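NEQ263 (Nanoarchaeum equitans Kin4-M, PDB 5BN3) probably binds ATP as the B-type subunit of an archaeal ATP synthase catalytic core, in which it is partnered by the NeqA chain. Local coordinates at residues Ala103-Asn108 with Glu264-Thr269; Gly163-Tyr169 with Ile189-Asp193. One frame throughout, in Å; residues are numbered along the deposited sequence.

Interaction 1 of 2, residues Ala103-Asn108 with Glu264-Thr269; sequences ARKVPN and ERSGLT
Arg104 reaches Glu264 and Ser266 with CG anti to its carbonyl carbon (chi1 -74°) and the chain extended from CG to NE. This lays the guanidinium edge-on against two backbone carbonyls. Arg104 NH1 bonds Ser266 O at 2.9 Å, in the carbonyl plane and on a lone pair. Arg104 NH2 bonds Glu264 O at 3.0 Å, less straight at the hydrogen (134°). Two carbonyls at one edge fix the rotation of the group. Glu264 OE2 lies 3.8 Å from Arg104 NH2, well out of the guanidinium plane, so this long salt bridge is charge attraction alone; Glu264 OE1 pairs with Lys129. Thr258 of the V-type ATP synthase alpha chain packs on Arg104. Next along the chain, Lys105 N bonds Leu268 O at 2.9 Å. The extended Lys105 side chain runs alongside Leu268, its CD 3.6 Å from Leu268 CD2. Water 2 ties Arg104 NH1, Lys105 O and Leu268 N together. Gly267 CA lies 3.7 Å from Arg104 NH1. The 103-108 loop, between strands 91-93 and 110-111, thus lies against short strand 267-268, which follows helix 255-263 and pairs antiparallel with strand 273-281.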
ATOM      1  N   ALA B 103     -13.735   7.994 -41.150  1.00 36.51           N
ATOM      2  CA  ALA B 103     -12.746   8.077 -42.221  1.00 43.76           C
ATOM      3  C   ALA B 103     -11.734   6.933 -42.192  1.00 43.29           C
ATOM      4  O   ALA B 103     -10.973   6.753 -43.143  1.00 39.66           O
ATOM      5  CB  ALA B 103     -12.027   9.407 -42.164  1.00 38.28           C
ATOM      6  N   ARG B 104     -11.720   6.170 -41.103  1.00 35.58           N
ATOM      7  CA  ARG B 104     -10.775   5.065 -40.962  1.00 39.30           C
ATOM      8  C   ARG B 104     -11.152   3.845 -41.792  1.00 35.99           C
ATOM      9  O   ARG B 104     -12.309   3.666 -42.178  1.00 40.17           O
ATOM     10  CB  ARG B 104     -10.670   4.626 -39.498  1.00 35.42           C
ATOM     11  CG  ARG B 104      -9.903   5.568 -38.588  1.00 33.61           C
ATOM     12  CD  ARG B 104      -9.799   4.980 -37.184  1.00 33.55           C
ATOM     13  NE  ARG B 104      -9.068   5.848 -36.264  1.00 33.42           N
ATOM     14  CZ  ARG B 104      -7.747   5.837 -36.126  1.00 39.89           C
ATOM     15  NH1 ARG B 104      -7.014   5.004 -36.852  1.00 36.68           N
ATOM     16  NH2 ARG B 104      -7.157   6.658 -35.270  1.00 35.18           N
ATOM     17  N   LYS B 105     -10.150   3.012 -42.055  1.00 34.75           N
ATOM     18  CA  LYS B 105     -10.365   1.656 -42.540  1.00 34.92           C
ATOM     19  C   LYS B 105      -9.710   0.706 -41.544  1.00 37.79           C
ATOM     20  O   LYS B 105      -8.588   0.951 -41.098  1.00 36.05           O
ATOM     21  CB  LYS B 105      -9.744   1.468 -43.924  1.00 41.97           C
ATOM     22  CG  LYS B 105      -9.779   0.030 -44.423  1.00 58.01           C
ATOM     23  CD  LYS B 105      -9.061  -0.103 -45.757  1.00 80.18           C
ATOM     24  CE  LYS B 105      -8.830  -1.562 -46.118  1.00 83.11           C
ATOM     25  NZ  LYS B 105      -7.961  -1.700 -47.321  1.00 77.54           N
ATOM     26  N   VAL B 106     -10.408  -0.366 -41.181  1.00 39.43           N
ATOM     27  CA  VAL B 106      -9.857  -1.341 -40.246  1.00 43.41           C
ATOM     28  C   VAL B 106      -8.738  -2.139 -40.910  1.00 33.91           C
ATOM     29  O   VAL B 106      -8.936  -2.702 -41.985  1.00 39.47           O
ATOM     30  CB  VAL B 106     -10.942  -2.305 -39.732  1.00 46.86           C
ATOM     31  CG1 VAL B 106     -10.345  -3.308 -38.760  1.00 47.83           C
ATOM     32  CG2 VAL B 106     -12.064  -1.526 -39.062  1.00 43.65           C
ATOM     33  N   PRO B 107      -7.552  -2.172 -40.275  1.00 35.20           N
ATOM     34  CA  PRO B 107      -6.408  -2.941 -40.782  1.00 35.20           C
ATOM     35  C   PRO B 107      -6.781  -4.397 -41.057  1.00 41.13           C
ATOM     36  O   PRO B 107      -7.482  -5.010 -40.249  1.00 38.01           O
ATOM     37  CB  PRO B 107      -5.399  -2.852 -39.635  1.00 43.22           C
ATOM     38  CG  PRO B 107      -5.695  -1.522 -39.005  1.00 35.31           C
ATOM     39  CD  PRO B 107      -7.197  -1.376 -39.085  1.00 40.78           C
ATOM     40  N   ASN B 108      -6.329  -4.932 -42.189  1.00 34.81           N
ATOM     41  CA  ASN B 108      -6.695  -6.283 -42.610  1.00 40.04           C
ATOM     42  C   ASN B 108      -5.586  -6.965 -43.403  1.00 37.88           C
ATOM     43  O   ASN B 108      -5.763  -8.075 -43.907  1.00 46.65           O
ATOM     44  CB  ASN B 108      -7.964  -6.244 -43.463  1.00 44.31           C
ATOM     45  CG  ASN B 108      -7.746  -5.544 -44.792  1.00 42.49           C
ATOM     46  OD1 ASN B 108      -7.022  -4.552 -44.871  1.00 58.49           O
ATOM     47  ND2 ASN B 108      -8.366  -6.063 -45.845  1.00 70.26           N
ATOM     48  N   GLU B 264      -3.102   6.812 -30.740  1.00 31.28           N
ATOM     49  CA  GLU B 264      -4.216   6.836 -31.692  1.00 33.74           C
ATOM     50  C   GLU B 264      -3.918   7.638 -32.956  1.00 35.94           C
ATOM     51  O   GLU B 264      -4.736   7.681 -33.878  1.00 35.74           O
ATOM     52  CB  GLU B 264      -5.494   7.352 -31.020  1.00 35.32           C
ATOM     53  CG  GLU B 264      -6.108   6.369 -30.029  1.00 38.80           C
ATOM     54  CD  GLU B 264      -6.901   5.261 -30.705  1.00 63.82           C
ATOM     55  OE1 GLU B 264      -6.790   4.096 -30.266  1.00 51.67           O
ATOM     56  OE2 GLU B 264      -7.652   5.550 -31.661  1.00 43.83           O
ATOM     57  N   ARG B 265      -2.750   8.272 -32.999  1.00 32.38           N
ATOM     58  CA  ARG B 265      -2.295   8.930 -34.222  1.00 42.53           C
ATOM     59  C   ARG B 265      -1.591   7.896 -35.091  1.00 42.05           C
ATOM     60  O   ARG B 265      -0.406   8.017 -35.411  1.00 47.03           O
ATOM     61  CB  ARG B 265      -1.375  10.111 -33.903  1.00 33.86           C
ATOM     62  CG  ARG B 265      -2.088  11.255 -33.185  1.00 33.68           C
ATOM     63  CD  ARG B 265      -1.125  12.361 -32.786  1.00 37.12           C
ATOM     64  NE  ARG B 265      -0.756  13.222 -33.908  1.00 44.39           N
ATOM     65  CZ  ARG B 265       0.098  14.239 -33.822  1.00 44.44           C
ATOM     66  NH1 ARG B 265       0.678  14.522 -32.665  1.00 35.75           N
ATOM     67  NH2 ARG B 265       0.374  14.968 -34.892  1.00 38.27           N
ATOM     68  N   SER B 266      -2.349   6.870 -35.457  1.00 39.12           N
ATOM     69  CA  SER B 266      -1.863   5.754 -36.246  1.00 38.67           C
ATOM     70  C   SER B 266      -3.066   5.199 -36.979  1.00 38.37           C
ATOM     71  O   SER B 266      -4.193   5.641 -36.747  1.00 40.17           O
ATOM     72  CB  SER B 266      -1.295   4.677 -35.329  1.00 34.91           C
ATOM     73  OG  SER B 266      -2.288   4.227 -34.420  1.00 36.44           O
ATOM     74  N   GLY B 267      -2.842   4.226 -37.853  1.00 32.14           N
ATOM     75  CA  GLY B 267      -3.962   3.563 -38.484  1.00 28.36           C
ATOM     76  C   GLY B 267      -3.919   3.502 -39.994  1.00 31.98           C
ATOM     77  O   GLY B 267      -2.902   3.805 -40.626  1.00 30.82           O
ATOM     78  N   LEU B 268      -5.049   3.108 -40.566  1.00 38.34           N
ATOM     79  CA  LEU B 268      -5.149   2.887 -41.997  1.00 39.16           C
ATOM     80  C   LEU B 268      -6.268   3.730 -42.589  1.00 36.74           C
ATOM     81  O   LEU B 268      -7.341   3.869 -41.996  1.00 35.64           O
ATOM     82  CB  LEU B 268      -5.403   1.403 -42.273  1.00 35.94           C
ATOM     83  CG  LEU B 268      -5.618   0.955 -43.717  1.00 39.17           C
ATOM     84  CD1 LEU B 268      -4.344   1.124 -44.511  1.00 36.65           C
ATOM     85  CD2 LEU B 268      -6.078  -0.493 -43.752  1.00 41.67           C
ATOM     86  N   THR B 269      -6.000   4.302 -43.757  1.00 40.10           N
ATOM     87  CA  THR B 269      -7.002   5.050 -44.503  1.00 40.00           C
ATOM     88  C   THR B 269      -6.891   4.606 -45.959  1.00 50.49           C
ATOM     89  O   THR B 269      -6.040   3.778 -46.285  1.00 41.81           O
ATOM     90  CB  THR B 269      -6.789   6.574 -44.357  1.00 48.46           C
ATOM     91  OG1 THR B 269      -8.002   7.273 -44.661  1.00 83.32           O
ATOM     92  CG2 THR B 269      -5.678   7.058 -45.274  1.00 39.70           C
TER
HETATM   93  O   HOH W   1     -10.445   6.892 -45.749  1.00 55.60           O
HETATM   94  O   HOH W   2      -7.438   2.831 -39.038  1.00 33.62           O
HETATM   95  O   HOH W   3      -8.775   7.608 -32.468  1.00 45.20           O

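Interaction 2 of 2, residues Gly163-Tyr169 with Ile189-Asp193; sequences GVPSDIY and ISKAD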
ATOM      1  N   GLY B 163      14.408   9.987 -24.419  1.00 31.93           N
ATOM      2  CA  GLY B 163      15.191   9.931 -23.195  1.00 33.70           C
ATOM      3  C   GLY B 163      16.003   8.670 -22.951  1.00 30.34           C
ATOM      4  O   GLY B 163      16.374   8.391 -21.812  1.00 32.01           O
ATOM      5  N   VAL B 164      16.286   7.912 -24.007  1.00 31.52           N
ATOM      6  CA  VAL B 164      17.112   6.710 -23.879  1.00 29.68           C
ATOM      7  C   VAL B 164      18.604   7.062 -23.945  1.00 41.32           C
ATOM      8  O   VAL B 164      18.977   8.068 -24.551  1.00 31.45           O
ATOM      9  CB  VAL B 164      16.756   5.655 -24.956  1.00 35.20           C
ATOM     10  CG1 VAL B 164      15.306   5.207 -24.812  1.00 28.94           C
ATOM     11  CG2 VAL B 164      17.006   6.201 -26.350  1.00 35.85           C
ATOM     12  N   PRO B 165      19.459   6.242 -23.308  1.00 34.28           N
ATOM     13  CA  PRO B 165      20.908   6.498 -23.316  1.00 39.93           C
ATOM     14  C   PRO B 165      21.497   6.390 -24.723  1.00 42.16           C
ATOM     15  O   PRO B 165      20.870   5.780 -25.592  1.00 35.02           O
ATOM     16  CB  PRO B 165      21.467   5.378 -22.431  1.00 40.20           C
ATOM     17  CG  PRO B 165      20.308   4.920 -21.601  1.00 40.89           C
ATOM     18  CD  PRO B 165      19.115   5.066 -22.488  1.00 33.28           C
ATOM     19  N   SER B 166      22.683   6.959 -24.939  1.00 37.29           N
ATOM     20  CA  SER B 166      23.284   7.000 -26.272  1.00 40.79           C
ATOM     21  C   SER B 166      23.550   5.618 -26.854  1.00 36.64           C
ATOM     22  O   SER B 166      23.421   5.420 -28.059  1.00 41.20           O
ATOM     23  CB  SER B 166      24.568   7.834 -26.271  1.00 52.32           C
ATOM     24  OG  SER B 166      25.557   7.270 -25.429  1.00 62.05           O
ATOM     25  N   ASP B 167      23.921   4.671 -25.998  1.00 36.73           N
ATOM     26  CA  ASP B 167      24.115   3.282 -26.417  1.00 37.79           C
ATOM     27  C   ASP B 167      22.899   2.735 -27.155  1.00 46.29           C
ATOM     28  O   ASP B 167      23.030   1.969 -28.109  1.00 46.70           O
ATOM     29  CB  ASP B 167      24.381   2.404 -25.195  1.00 45.26           C
ATOM     30  CG  ASP B 167      25.775   2.574 -24.642  1.00 57.65           C
ATOM     31  OD1 ASP B 167      26.501   3.479 -25.104  1.00 54.71           O
ATOM     32  OD2 ASP B 167      26.137   1.802 -23.733  1.00 61.17           O
ATOM     33  N   ILE B 168      21.715   3.132 -26.701  1.00 41.57           N
ATOM     34  CA  ILE B 168      20.471   2.635 -27.274  1.00 37.57           C
ATOM     35  C   ILE B 168      20.155   3.269 -28.633  1.00 45.22           C
ATOM     36  O   ILE B 168      19.978   2.555 -29.623  1.00 42.97           O
ATOM     37  CB  ILE B 168      19.285   2.814 -26.297  1.00 39.95           C
ATOM     38  CG1 ILE B 168      19.573   2.104 -24.970  1.00 53.22           C
ATOM     39  CG2 ILE B 168      18.003   2.288 -26.913  1.00 44.21           C
ATOM     40  CD1 ILE B 168      19.949   0.637 -25.121  1.00 52.41           C
ATOM     41  N   TYR B 169      20.099   4.599 -28.698  1.00 33.22           N
ATOM     42  CA  TYR B 169      19.764   5.244 -29.970  1.00 41.13           C
ATOM     43  C   TYR B 169      20.850   5.101 -31.042  1.00 43.14           C
ATOM     44  O   TYR B 169      20.550   5.130 -32.235  1.00 43.86           O
ATOM     45  CB  TYR B 169      19.282   6.701 -29.801  1.00 34.27           C
ATOM     46  CG  TYR B 169      20.279   7.718 -29.279  1.00 44.41           C
ATOM     47  CD1 TYR B 169      21.346   8.150 -30.059  1.00 46.09           C
ATOM     48  CD2 TYR B 169      20.107   8.302 -28.031  1.00 44.17           C
ATOM     49  CE1 TYR B 169      22.234   9.098 -29.592  1.00 41.73           C
ATOM     50  CE2 TYR B 169      20.987   9.254 -27.559  1.00 41.37           C
ATOM     51  CZ  TYR B 169      22.048   9.645 -28.343  1.00 52.71           C
ATOM     52  OH  TYR B 169      22.933  10.590 -27.880  1.00 58.18           O
ATOM     53  N   ILE B 189      15.476  12.546 -31.629  1.00 35.07           N
ATOM     54  CA  ILE B 189      16.138  12.138 -30.395  1.00 34.09           C
ATOM     55  C   ILE B 189      16.074  13.209 -29.310  1.00 40.11           C
ATOM     56  O   ILE B 189      16.514  14.338 -29.519  1.00 38.80           O
ATOM     57  CB  ILE B 189      17.624  11.804 -30.657  1.00 39.34           C
ATOM     58  CG1 ILE B 189      17.745  10.662 -31.670  1.00 41.35           C
ATOM     59  CG2 ILE B 189      18.335  11.443 -29.361  1.00 34.63           C
ATOM     60  CD1 ILE B 189      19.149  10.456 -32.200  1.00 42.51           C
ATOM     61  N   SER B 190      15.519  12.855 -28.155  1.00 30.90           N
ATOM     62  CA  SER B 190      15.673  13.677 -26.958  1.00 34.58           C
ATOM     63  C   SER B 190      16.533  12.911 -25.962  1.00 38.31           C
ATOM     64  O   SER B 190      16.221  11.768 -25.617  1.00 36.64           O
ATOM     65  CB  SER B 190      14.317  14.034 -26.343  1.00 36.72           C
ATOM     66  OG  SER B 190      13.537  12.880 -26.094  1.00 38.40           O
ATOM     67  N   LYS B 191      17.622  13.530 -25.513  1.00 36.16           N
ATOM     68  CA  LYS B 191      18.556  12.868 -24.602  1.00 41.27           C
ATOM     69  C   LYS B 191      17.960  12.650 -23.214  1.00 39.45           C
ATOM     70  O   LYS B 191      17.010  13.327 -22.824  1.00 33.96           O
ATOM     71  CB  LYS B 191      19.865  13.659 -24.508  1.00 44.35           C
ATOM     72  CG  LYS B 191      20.571  13.832 -25.847  1.00 50.19           C
ATOM     73  CD  LYS B 191      21.867  14.616 -25.708  1.00 57.71           C
ATOM     74  CE  LYS B 191      22.496  14.883 -27.068  1.00 80.99           C
ATOM     75  NZ  LYS B 191      22.754  13.628 -27.825  1.00 76.85           N
ATOM     76  N   ALA B 192      18.528  11.703 -22.471  1.00 40.67           N
ATOM     77  CA  ALA B 192      18.022  11.341 -21.148  1.00 37.15           C
ATOM     78  C   ALA B 192      18.021  12.505 -20.157  1.00 36.48           C
ATOM     79  O   ALA B 192      17.169  12.566 -19.267  1.00 42.15           O
ATOM     80  CB  ALA B 192      18.810  10.169 -20.587  1.00 37.23           C
ATOM     81  N   ASP B 193      18.972  13.421 -20.308  1.00 37.35           N
ATOM     82  CA  ASP B 193      19.085  14.552 -19.388  1.00 45.97           C
ATOM     83  C   ASP B 193      18.494  15.846 -19.953  1.00 48.69           C
ATOM     84  O   ASP B 193      18.763  16.934 -19.444  1.00 49.65           O
ATOM     85  CB  ASP B 193      20.546  14.770 -18.974  1.00 41.24           C
ATOM     86  CG  ASP B 193      21.431  15.175 -20.139  1.00 54.58           C
ATOM     87  OD1 ASP B 193      21.055  14.913 -21.302  1.00 64.75           O
ATOM     88  OD2 ASP B 193      22.511  15.753 -19.892  1.00 69.36           O
TER
HETATM   89  O   HOH W   4      17.003   9.406 -26.421  1.00 39.32           O
HETATM   90  O   HOH W   5      20.517  10.239 -23.834  1.00 44.02           O
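Tyr169, in the first turn of helix 166-178, meets Ile189 and Lys191 at the end of strand 185-190. From CB, chi1 of 66° puts CG between the backbone N and the carbonyl carbon, and the ring swings over the strand end. Tyr169 CG lies 4.2 Å from Ile189 CD1, and CD1 of the ring is closer to that methyl. Over the same face, CD2 and CE2 meet Ile189 CG2. This methyl sits 4.0 Å from the ring centroid and 17° off the normal, a CH-pi contact. Ser166 CA lies against the opposite face, so the ring is held between its own helix and the strand. At the tip, Tyr169 OH accepts a weak hydrogen bond from Lys191 NZ at 3.0 Å; a bend at chi4 (-57°) turns the lysine end toward it. Farther along, at the loop before the helix, Gly163 N bonds Ser190 O at 2.8 Å. Gly163 O lies 3.3 Å from Ala192 CB. Water 5 accepts from Ala192 N and donates to Val164 O. Ser190 OG turns elsewhere, to Thr202. Loop and first helical turn thus meet the end of the second strand of a beta-alpha-beta unit and the residues after it. The chemistry is mixed: apolar and CH-pi contact with Ile189 is the better-supported hold on the ring, while one backbone bond and bridging waters serve the buried polar groups of the loop.

Both interactions are mostly buried and reach the same mixed sheet, but on opposite sides of the chain's centre. Their centres are about 30 Å apart and their nearest atoms about 15 Å, so they do not touch. Interaction 2 is local: it closes one beta-alpha-beta unit, nested within the longer loop that interaction 1 closes. In interaction 1 the Glu264 side chain is about 9 Å from that of Arg326, which binds ADP in a structure of this protein. Interaction 1 combines an arginine bonded to two backbone carbonyls with a leucine packed along a lysine chain, whereas an aromatic ring on an isoleucine dominates interaction 2. Each has one exposed lysine, Lys105 and Lys191, and each meets the V-type ATP synthase alpha chain.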